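Local coordinates for type II secretion system protein F (Vibrio cholerae, PDB 3C1Q) that probably serves as an inner-membrane component of the type II secretion system that exports proteases and toxins, represented here by its first cytoplasmic domain, at residues Val52-Lys57 / Tyr62-Ser67. Residues are numbered along the deposited sequence; the frame is centred on the assembly and turned at random.
Sequences VAVRAK and YTLSDS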
loop_
_atom_site.group_PDB
_atom_site.type_symbol
_atom_site.label_atom_id
_atom_site.label_comp_id
_atom_site.label_asym_id
_atom_site.label_seq_id
_atom_site.Cartn_x
_atom_site.Cartn_y
_atom_site.Cartn_z
ATOM N N VAL B 52 -4.124 14.296 9.555
ATOM C CA VAL B 52 -4.166 15.716 9.234
ATOM C C VAL B 52 -3.472 16.508 10.350
ATOM O O VAL B 52 -2.702 17.440 10.079
ATOM C CB VAL B 52 -5.630 16.174 9.003
ATOM C CG1 VAL B 52 -5.755 17.698 8.941
ATOM C CG2 VAL B 52 -6.160 15.570 7.707
ATOM N N ALA B 53 -3.723 16.122 11.596
ATOM C CA ALA B 53 -3.131 16.784 12.749
ATOM C C ALA B 53 -1.613 16.603 12.763
ATOM O O ALA B 53 -0.877 17.544 12.996
ATOM C CB ALA B 53 -3.757 16.250 14.064
ATOM N N VAL B 54 -1.161 15.379 12.502
ATOM C CA VAL B 54 0.265 15.091 12.407
ATOM C C VAL B 54 0.901 15.894 11.265
ATOM O O VAL B 54 1.996 16.470 11.426
ATOM C CB VAL B 54 0.504 13.563 12.240
ATOM C CG1 VAL B 54 1.963 13.250 11.913
ATOM C CG2 VAL B 54 0.092 12.828 13.545
ATOM N N ARG B 55 0.228 15.934 10.120
ATOM C CA ARG B 55 0.710 16.728 8.992
ATOM C C ARG B 55 0.844 18.199 9.350
ATOM O O ARG B 55 1.847 18.837 9.005
ATOM C CB ARG B 55 -0.192 16.609 7.778
ATOM C CG ARG B 55 0.472 17.282 6.574
ATOM C CD ARG B 55 -0.415 17.527 5.412
ATOM N NE ARG B 55 0.128 18.671 4.678
ATOM C CZ ARG B 55 -0.598 19.591 4.044
ATOM N NH1 ARG B 55 0.014 20.607 3.439
ATOM N NH2 ARG B 55 -1.928 19.499 3.991
ATOM N N ALA B 56 -0.177 18.739 10.015
ATOM C CA ALA B 56 -0.152 20.138 10.425
ATOM C C ALA B 56 1.104 20.391 11.272
ATOM O O ALA B 56 1.866 21.334 11.008
ATOM C CB ALA B 56 -1.415 20.491 11.179
ATOM N N LYS B 57 1.367 19.510 12.232
ATOM C CA LYS B 57 2.525 19.684 13.115
ATOM C C LYS B 57 3.851 19.615 12.357
ATOM O O LYS B 57 4.764 20.390 12.630
ATOM C CB LYS B 57 2.494 18.679 14.266
ATOM C CG LYS B 57 1.435 19.027 15.316
ATOM C CD LYS B 57 1.558 18.173 16.549
ATOM C CE LYS B 57 2.683 18.599 17.458
ATOM N NZ LYS B 57 2.515 18.107 18.859
ATOM N N TYR B 62 7.594 20.531 13.747
ATOM C CA TYR B 62 7.728 19.369 14.617
ATOM C C TYR B 62 8.213 18.195 13.798
ATOM O O TYR B 62 7.829 18.045 12.639
ATOM C CB TYR B 62 6.392 19.020 15.244
ATOM C CG TYR B 62 5.875 20.054 16.211
ATOM C CD1 TYR B 62 6.312 20.071 17.520
ATOM C CD2 TYR B 62 4.927 21.006 15.826
ATOM C CE1 TYR B 62 5.840 20.997 18.408
ATOM C CE2 TYR B 62 4.442 21.930 16.710
ATOM C CZ TYR B 62 4.899 21.927 18.011
ATOM O OH TYR B 62 4.412 22.856 18.898
ATOM N N THR B 63 9.047 17.351 14.387
ATOM C CA THR B 63 9.435 16.120 13.701
ATOM C C THR B 63 8.252 15.146 13.633
ATOM O O THR B 63 7.260 15.269 14.360
ATOM C CB THR B 63 10.602 15.426 14.389
ATOM O OG1 THR B 63 10.275 15.269 15.773
ATOM C CG2 THR B 63 11.892 16.218 14.231
ATOM N N LEU B 64 8.343 14.191 12.729
ATOM C CA LEU B 64 7.337 13.157 12.660
ATOM C C LEU B 64 7.292 12.382 13.974
ATOM O O LEU B 64 6.213 12.183 14.542
ATOM C CB LEU B 64 7.595 12.223 11.488
ATOM C CG LEU B 64 6.568 11.097 11.309
ATOM C CD1 LEU B 64 5.150 11.626 11.142
ATOM C CD2 LEU B 64 6.952 10.185 10.123
ATOM N N SER B 65 8.449 11.951 14.460
ATOM C CA SER B 65 8.526 11.205 15.729
ATOM C C SER B 65 7.904 11.973 16.895
ATOM O O SER B 65 7.185 11.393 17.716
ATOM C CB SER B 65 9.980 10.824 16.061
ATOM O OG SER B 65 10.838 11.950 16.094
ATOM N N ASP B 66 8.156 13.279 16.978
ATOM C CA ASP B 66 7.607 14.064 18.084
ATOM C C ASP B 66 6.078 14.159 17.939
ATOM O O ASP B 66 5.331 13.974 18.913
ATOM C CB ASP B 66 8.263 15.456 18.114
ATOM C CG ASP B 66 7.899 16.262 19.335
ATOM O OD1 ASP B 66 7.749 15.659 20.418
ATOM O OD2 ASP B 66 7.802 17.505 19.215
ATOM N N SER B 67 5.629 14.409 16.714
ATOM C CA SER B 67 4.190 14.508 16.404
ATOM C C SER B 67 3.437 13.207 16.733
ATOM O O SER B 67 2.369 13.243 17.335
ATOM C CB SER B 67 3.981 14.896 14.945
ATOM O OG SER B 67 4.588 16.152 14.633
HETATM O O HOH W 1 4.831 17.898 20.277
#
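The end of the Lys-57 side chain lies over one face of the Tyr-62 ring, with CE 3.6 Å from the ring centroid and only 9° off the ring normal. A bend at chi3 (77°) turns it over the ring, and NZ, displaced across the face from CE and farther from the plane, still lies over the ring in a cation-pi contact at 4.4 Å from that centroid. The ammonium group also forms a salt bridge with Asp-70, and a water that accepts from Lys-57 NZ donates to Asp-66 OD2. In the ring plane, at its edge, lies the carbonyl oxygen of Lys-57, which also accepts from Tyr-62 N at 3.0 Å; backbone and side chain of the tyrosine thus meet the same residue. The contact closes the turn between helix 45-59 and the short helix 64-68 of this all-helical domain, where Thr-63 is the N-cap, its OG1 accepting from Asp-66 N at 3.1 Å. Deeper in, Ser-67 OG sits 3.3 Å from Lys-57 CB and donates to Thr-63 O at 2.8 Å. That carbonyl is gripped twice, since Ser-67 N reaches it from the other face of its plane. Beside the serine, a first torsion of 171° carries Val-54 CG1 to Leu-64 CD1 at 3.7 Å, while Leu-64 also touches Leu-31 and Val-83 of the adjoining helices 31-40 and 77-89.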